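Local coordinates for putative major capsid protein (Cafeteriavirus-dependent mavirus, PDB 6G43) that probably forms the trimeric building block of the icosahedral mavirus capsid shell, as a double jelly-roll major capsid protein, at residues 333-338 with 428-433; 361-366 with 448-453. One frame throughout, in Å; residues are numbered along the deposited sequence.

Interactions 1 and 2 lie on facing sheets of one beta sandwich in the C-terminal part of the chain, their centres about 12 Å apart. Interaction 1 (333-338 with 428-433) is largely buried: aromatic rings carry it on the inner side, and an arginine and a selenomethionine meet where its strand gives way to a loop. Interaction 2 (361-366 with 448-453) pairs two strands of the other sheet; aliphatic groups line its inner side, while lysine, glutamine and asparagine occupy the more exposed side. The two meet in the core, where F335 CZ packs 3.5 Å from M450 CE and F428 CZ lies 3.7 Å from I361 CD1.

Interaction 1 of 2, residues 333-338 with 428-433; sequences SMFAVM and FRPSDL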
loop_
_atom_site.group_PDB
_atom_site.type_symbol
_atom_site.label_atom_id
_atom_site.label_comp_id
_atom_site.label_asym_id
_atom_site.label_seq_id
_atom_site.Cartn_x
_atom_site.Cartn_y
_atom_site.Cartn_z
ATOM N N SER A 333 7.163 24.396 -15.985
ATOM C CA SER A 333 7.427 22.956 -15.975
ATOM C C SER A 333 6.162 22.099 -16.021
ATOM O O SER A 333 6.199 20.983 -16.534
ATOM C CB SER A 333 8.262 22.573 -14.751
ATOM O OG SER A 333 9.599 22.996 -14.930
HETATM N N MSE A 334 5.062 22.606 -15.466
HETATM C CA MSE A 334 3.790 21.884 -15.482
HETATM C C MSE A 334 2.623 22.831 -15.474
HETATM O O MSE A 334 2.722 23.958 -14.986
HETATM C CB MSE A 334 3.706 20.946 -14.272
HETATM C CG MSE A 334 2.979 19.645 -14.617
HETATM SE SE MSE A 334 2.692 18.605 -12.975
HETATM C CE MSE A 334 4.380 17.597 -12.958
ATOM N N PHE A 335 1.512 22.362 -16.037
ATOM C CA PHE A 335 0.229 23.054 -15.991
ATOM C C PHE A 335 -0.805 22.159 -15.330
ATOM O O PHE A 335 -0.653 20.940 -15.317
ATOM C CB PHE A 335 -0.237 23.381 -17.402
ATOM C CG PHE A 335 0.685 24.290 -18.147
ATOM C CD1 PHE A 335 0.505 25.660 -18.106
ATOM C CD2 PHE A 335 1.734 23.778 -18.893
ATOM C CE1 PHE A 335 1.353 26.508 -18.795
ATOM C CE2 PHE A 335 2.590 24.620 -19.586
ATOM C CZ PHE A 335 2.397 25.988 -19.539
ATOM N N ALA A 336 -1.852 22.778 -14.789
ATOM C CA ALA A 336 -2.979 22.066 -14.188
ATOM C C ALA A 336 -4.283 22.689 -14.675
ATOM O O ALA A 336 -4.426 23.915 -14.659
ATOM C CB ALA A 336 -2.900 22.118 -12.673
ATOM N N VAL A 337 -5.218 21.841 -15.107
ATOM C CA VAL A 337 -6.518 22.273 -15.626
ATOM C C VAL A 337 -7.629 21.595 -14.830
ATOM O O VAL A 337 -7.614 20.374 -14.658
ATOM C CB VAL A 337 -6.676 21.910 -17.122
ATOM C CG1 VAL A 337 -8.041 22.331 -17.653
ATOM C CG2 VAL A 337 -5.577 22.558 -17.949
HETATM N N MSE A 338 -8.583 22.393 -14.346
HETATM C CA MSE A 338 -9.777 21.875 -13.673
HETATM C C MSE A 338 -10.946 22.798 -13.910
HETATM O O MSE A 338 -10.776 24.013 -14.048
HETATM C CB MSE A 338 -9.557 21.661 -12.171
HETATM C CG MSE A 338 -8.894 22.827 -11.441
HETATM SE SE MSE A 338 -8.683 22.374 -9.529
HETATM C CE MSE A 338 -10.502 22.781 -8.913
ATOM N N PHE A 428 -0.459 18.483 -16.980
ATOM C CA PHE A 428 0.323 18.232 -18.196
ATOM C C PHE A 428 1.573 19.114 -18.261
ATOM O O PHE A 428 1.568 20.251 -17.787
ATOM C CB PHE A 428 -0.549 18.374 -19.462
ATOM C CG PHE A 428 -0.889 19.795 -19.835
ATOM C CD1 PHE A 428 -2.024 20.411 -19.331
ATOM C CD2 PHE A 428 -0.084 20.512 -20.715
ATOM C CE1 PHE A 428 -2.343 21.716 -19.683
ATOM C CE2 PHE A 428 -0.396 21.819 -21.066
ATOM C CZ PHE A 428 -1.528 22.423 -20.550
ATOM N N ARG A 429 2.637 18.558 -18.839
ATOM C CA ARG A 429 3.914 19.245 -19.030
ATOM C C ARG A 429 4.017 19.735 -20.473
ATOM O O ARG A 429 3.293 19.241 -21.341
ATOM C CB ARG A 429 5.066 18.280 -18.762
ATOM C CG ARG A 429 5.121 17.711 -17.356
ATOM C CD ARG A 429 6.132 16.578 -17.295
ATOM N NE ARG A 429 6.220 15.975 -15.966
ATOM C CZ ARG A 429 6.896 16.476 -14.929
ATOM N NH1 ARG A 429 6.894 15.823 -13.772
ATOM N NH2 ARG A 429 7.567 17.624 -15.020
ATOM N N PRO A 430 4.924 20.696 -20.747
ATOM C CA PRO A 430 5.124 21.109 -22.146
ATOM C C PRO A 430 5.643 20.000 -23.075
ATOM O O PRO A 430 5.343 20.026 -24.265
ATOM C CB PRO A 430 6.130 22.270 -22.044
ATOM C CG PRO A 430 6.738 22.161 -20.691
ATOM C CD PRO A 430 5.706 21.526 -19.812
ATOM N N SER A 431 6.400 19.044 -22.537
ATOM C CA SER A 431 6.869 17.885 -23.307
ATOM C C SER A 431 5.741 16.942 -23.753
ATOM O O SER A 431 5.868 16.276 -24.783
ATOM C CB SER A 431 7.909 17.102 -22.505
ATOM O OG SER A 431 7.409 16.742 -21.226
ATOM N N ASP A 432 4.654 16.882 -22.981
ATOM C CA ASP A 432 3.469 16.100 -23.358
ATOM C C ASP A 432 2.771 16.629 -24.617
ATOM O O ASP A 432 2.139 15.858 -25.339
ATOM C CB ASP A 432 2.446 16.058 -22.214
ATOM C CG ASP A 432 2.968 15.360 -20.969
ATOM O OD1 ASP A 432 3.652 14.319 -21.081
ATOM O OD2 ASP A 432 2.672 15.851 -19.863
ATOM N N LEU A 433 2.878 17.937 -24.865
ATOM C CA LEU A 433 2.234 18.578 -26.012
ATOM C C LEU A 433 2.775 18.136 -27.373
ATOM O O LEU A 433 2.050 18.199 -28.367
ATOM C CB LEU A 433 2.353 20.101 -25.897
ATOM C CG LEU A 433 1.687 20.761 -24.689
ATOM C CD1 LEU A 433 2.152 22.201 -24.561
ATOM C CD2 LEU A 433 0.172 20.701 -24.806
HETATM O O HOH W 1 8.113 19.506 -17.457
#
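The phenyl rings of F335 and F428 lie nearly parallel, planes at 17°, but are slid apart and barely overlap. What sits over one face of the F428 ring is instead the CB methylene of F335, a CH-pi contact 3.7 Å from the ring centroid, while CG2 of V337 meets the edge of the same ring. F428 O lies in the plane of the F335 ring, at its edge. The F428 side chain reaches across because its CG stands between backbone N and carbonyl carbon (chi1 74°). On the guanidinium of R429, the methyl CE of selenomethionine M334 rests over one face, 3.2 Å from NH1. A water in the guanidinium plane accepts from R429 NH2 and donates to S333 O at 2.6 Å.

Two backbone bonds, F335 N to F428 O (2.7 Å) and F428 N to F335 O (3.0 Å), make an antiparallel hydrogen-bonded pair in one sheet of the C-terminal beta sandwich, consistent with the jelly rolls of double jelly-roll capsid proteins. Phenylalanine suits this inner face, where both rings also touch M450 of the opposing sheet. Beyond F428 the chain leaves the strand, and D432 OD2 accepts the N-H of R429 (N to OD2 2.9 Å), bracing the start of the loop, and also bonds to N385 ND2. Arginine suits the partly exposed margin: its apolar stem lies beside S333 O, and NH2 also salt-bridges the C-terminal carboxylate of G520.

Interaction 2 of 2, residues 361-366 with 448-453; sequences IKVDSD and INMQVQ
With CG beside its backbone N (chi1 -58°), D364 turns its carboxylate back across the strand gap to the amide of N449, whereas M450 carries CG anti to its own N (chi1 -168°) and bends at chi3, bringing its methyl CE alongside V363 CG2, 4.0 Å away. These groups belong to an antiparallel strand pair in one sheet of a jelly-roll-like sandwich; a type II' turn from V363 to D366 connects strand 355-363 to the next as a tight beta hairpin.

K362 and Q451 form the hydrogen-bonded pair, K362 N to Q451 O at 2.8 Å and Q451 N to K362 O at 3.0 Å. Non-hydrogen-bonded pairs flank it, I361 with V452 and V363 with M450. Branched aliphatics and methionine (present as selenomethionine) suit this inner side, where I361 CG2 packs 4.1 Å from M450 CG, facing F428 and L433. On the other side, the extended K362 chain crosses Q451 with its polar end leading outward, and Q451 NE2 hydrogen-bonds to T323 O on the neighbouring strand.

Past the last pair, D364 N still donates to N449 O. Aspartate suits the turn: its OD1 replaces a backbone carbonyl, accepting the N-H of N449 (OD1 to N 2.9 Å) nearly along its own C-O axis, while OD2 lies 3.6 Å from I448 CG2.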
loop_
_atom_site.group_PDB
_atom_site.type_symbol
_atom_site.label_atom_id
_atom_site.label_comp_id
_atom_site.label_asym_id
_atom_site.label_seq_id
_atom_site.Cartn_x
_atom_site.Cartn_y
_atom_site.Cartn_z
ATOM N N ILE A 361 -5.721 22.239 -26.884
ATOM C CA ILE A 361 -4.797 23.270 -26.424
ATOM C C ILE A 361 -4.110 23.902 -27.634
ATOM O O ILE A 361 -3.728 23.209 -28.584
ATOM C CB ILE A 361 -3.747 22.679 -25.453
ATOM C CG1 ILE A 361 -4.446 22.093 -24.216
ATOM C CG2 ILE A 361 -2.741 23.742 -25.012
ATOM C CD1 ILE A 361 -3.571 21.211 -23.359
ATOM N N LYS A 362 -3.966 25.223 -27.581
ATOM C CA LYS A 362 -3.244 25.992 -28.583
ATOM C C LYS A 362 -1.999 26.565 -27.917
ATOM O O LYS A 362 -2.081 27.070 -26.802
ATOM C CB LYS A 362 -4.133 27.119 -29.118
ATOM C CG LYS A 362 -3.486 28.021 -30.162
ATOM C CD LYS A 362 -4.477 29.046 -30.689
ATOM C CE LYS A 362 -3.783 30.094 -31.546
ATOM N NZ LYS A 362 -4.744 31.044 -32.168
ATOM N N VAL A 363 -0.854 26.467 -28.593
ATOM C CA VAL A 363 0.391 27.105 -28.149
ATOM C C VAL A 363 1.004 27.827 -29.347
ATOM O O VAL A 363 1.499 27.183 -30.277
ATOM C CB VAL A 363 1.397 26.088 -27.572
ATOM C CG1 VAL A 363 2.652 26.800 -27.075
ATOM C CG2 VAL A 363 0.761 25.308 -26.430
ATOM N N ASP A 364 0.959 29.161 -29.312
ATOM C CA ASP A 364 1.378 30.021 -30.429
ATOM C C ASP A 364 0.564 29.680 -31.698
ATOM O O ASP A 364 -0.664 29.790 -31.675
ATOM C CB ASP A 364 2.908 29.968 -30.634
ATOM C CG ASP A 364 3.688 30.383 -29.391
ATOM O OD1 ASP A 364 3.209 31.245 -28.617
ATOM O OD2 ASP A 364 4.798 29.845 -29.195
ATOM N N SER A 365 1.222 29.249 -32.781
ATOM C CA SER A 365 0.533 28.871 -34.020
ATOM C C SER A 365 0.036 27.413 -34.049
ATOM O O SER A 365 -0.759 27.063 -34.919
ATOM C CB SER A 365 1.456 29.115 -35.216
ATOM O OG SER A 365 2.592 28.257 -35.162
ATOM N N ASP A 366 0.510 26.579 -33.118
ATOM C CA ASP A 366 0.145 25.156 -33.058
ATOM C C ASP A 366 -1.223 24.995 -32.374
ATOM O O ASP A 366 -1.373 25.356 -31.207
ATOM C CB ASP A 366 1.236 24.378 -32.298
ATOM C CG ASP A 366 1.353 22.926 -32.740
ATOM O OD1 ASP A 366 0.315 22.283 -33.013
ATOM O OD2 ASP A 366 2.496 22.423 -32.802
ATOM N N ILE A 448 5.527 32.660 -24.742
ATOM C CA ILE A 448 4.522 31.887 -25.473
ATOM C C ILE A 448 3.122 32.401 -25.155
ATOM O O ILE A 448 2.909 33.069 -24.140
ATOM C CB ILE A 448 4.587 30.375 -25.135
ATOM C CG1 ILE A 448 4.568 30.140 -23.618
ATOM C CG2 ILE A 448 5.831 29.742 -25.744
ATOM C CD1 ILE A 448 4.305 28.700 -23.226
ATOM N N ASN A 449 2.179 32.075 -26.035
ATOM C CA ASN A 449 0.758 32.341 -25.828
ATOM C C ASN A 449 0.026 31.006 -25.831
ATOM O O ASN A 449 0.273 30.172 -26.705
ATOM C CB ASN A 449 0.219 33.247 -26.936
ATOM C CG ASN A 449 0.811 34.650 -26.879
ATOM O OD1 ASN A 449 0.761 35.308 -25.839
ATOM N ND2 ASN A 449 1.373 35.113 -27.991
HETATM N N MSE A 450 -0.859 30.805 -24.854
HETATM C CA MSE A 450 -1.591 29.543 -24.703
HETATM C C MSE A 450 -3.071 29.797 -24.606
HETATM O O MSE A 450 -3.504 30.757 -23.968
HETATM C CB MSE A 450 -1.112 28.779 -23.461
HETATM C CG MSE A 450 -1.644 27.342 -23.430
HETATM SE SE MSE A 450 -1.127 26.401 -21.780
HETATM C CE MSE A 450 0.521 25.600 -22.494
ATOM N N GLN A 451 -3.849 28.924 -25.243
ATOM C CA GLN A 451 -5.305 28.917 -25.138
ATOM C C GLN A 451 -5.768 27.483 -24.872
ATOM O O GLN A 451 -5.319 26.553 -25.543
ATOM C CB GLN A 451 -5.936 29.450 -26.424
ATOM C CG GLN A 451 -7.382 29.879 -26.261
ATOM C CD GLN A 451 -7.935 30.587 -27.489
ATOM O OE1 GLN A 451 -7.670 30.182 -28.621
ATOM N NE2 GLN A 451 -8.714 31.645 -27.271
ATOM N N VAL A 452 -6.659 27.318 -23.894
ATOM C CA VAL A 452 -7.129 26.001 -23.456
ATOM C C VAL A 452 -8.649 25.931 -23.586
ATOM O O VAL A 452 -9.357 26.773 -23.032
ATOM C CB VAL A 452 -6.716 25.723 -21.991
ATOM C CG1 VAL A 452 -7.326 24.425 -21.476
ATOM C CG2 VAL A 452 -5.200 25.662 -21.870
ATOM N N GLN A 453 -9.131 24.929 -24.325
ATOM C CA GLN A 453 -10.559 24.624 -24.436
ATOM C C GLN A 453 -10.829 23.283 -23.760
ATOM O O GLN A 453 -10.181 22.286 -24.085
ATOM C CB GLN A 453 -10.985 24.555 -25.905
ATOM C CG GLN A 453 -12.441 24.155 -26.130
ATOM C CD GLN A 453 -12.775 23.981 -27.601
ATOM O OE1 GLN A 453 -12.886 24.962 -28.338
ATOM N NE2 GLN A 453 -12.946 22.733 -28.038
#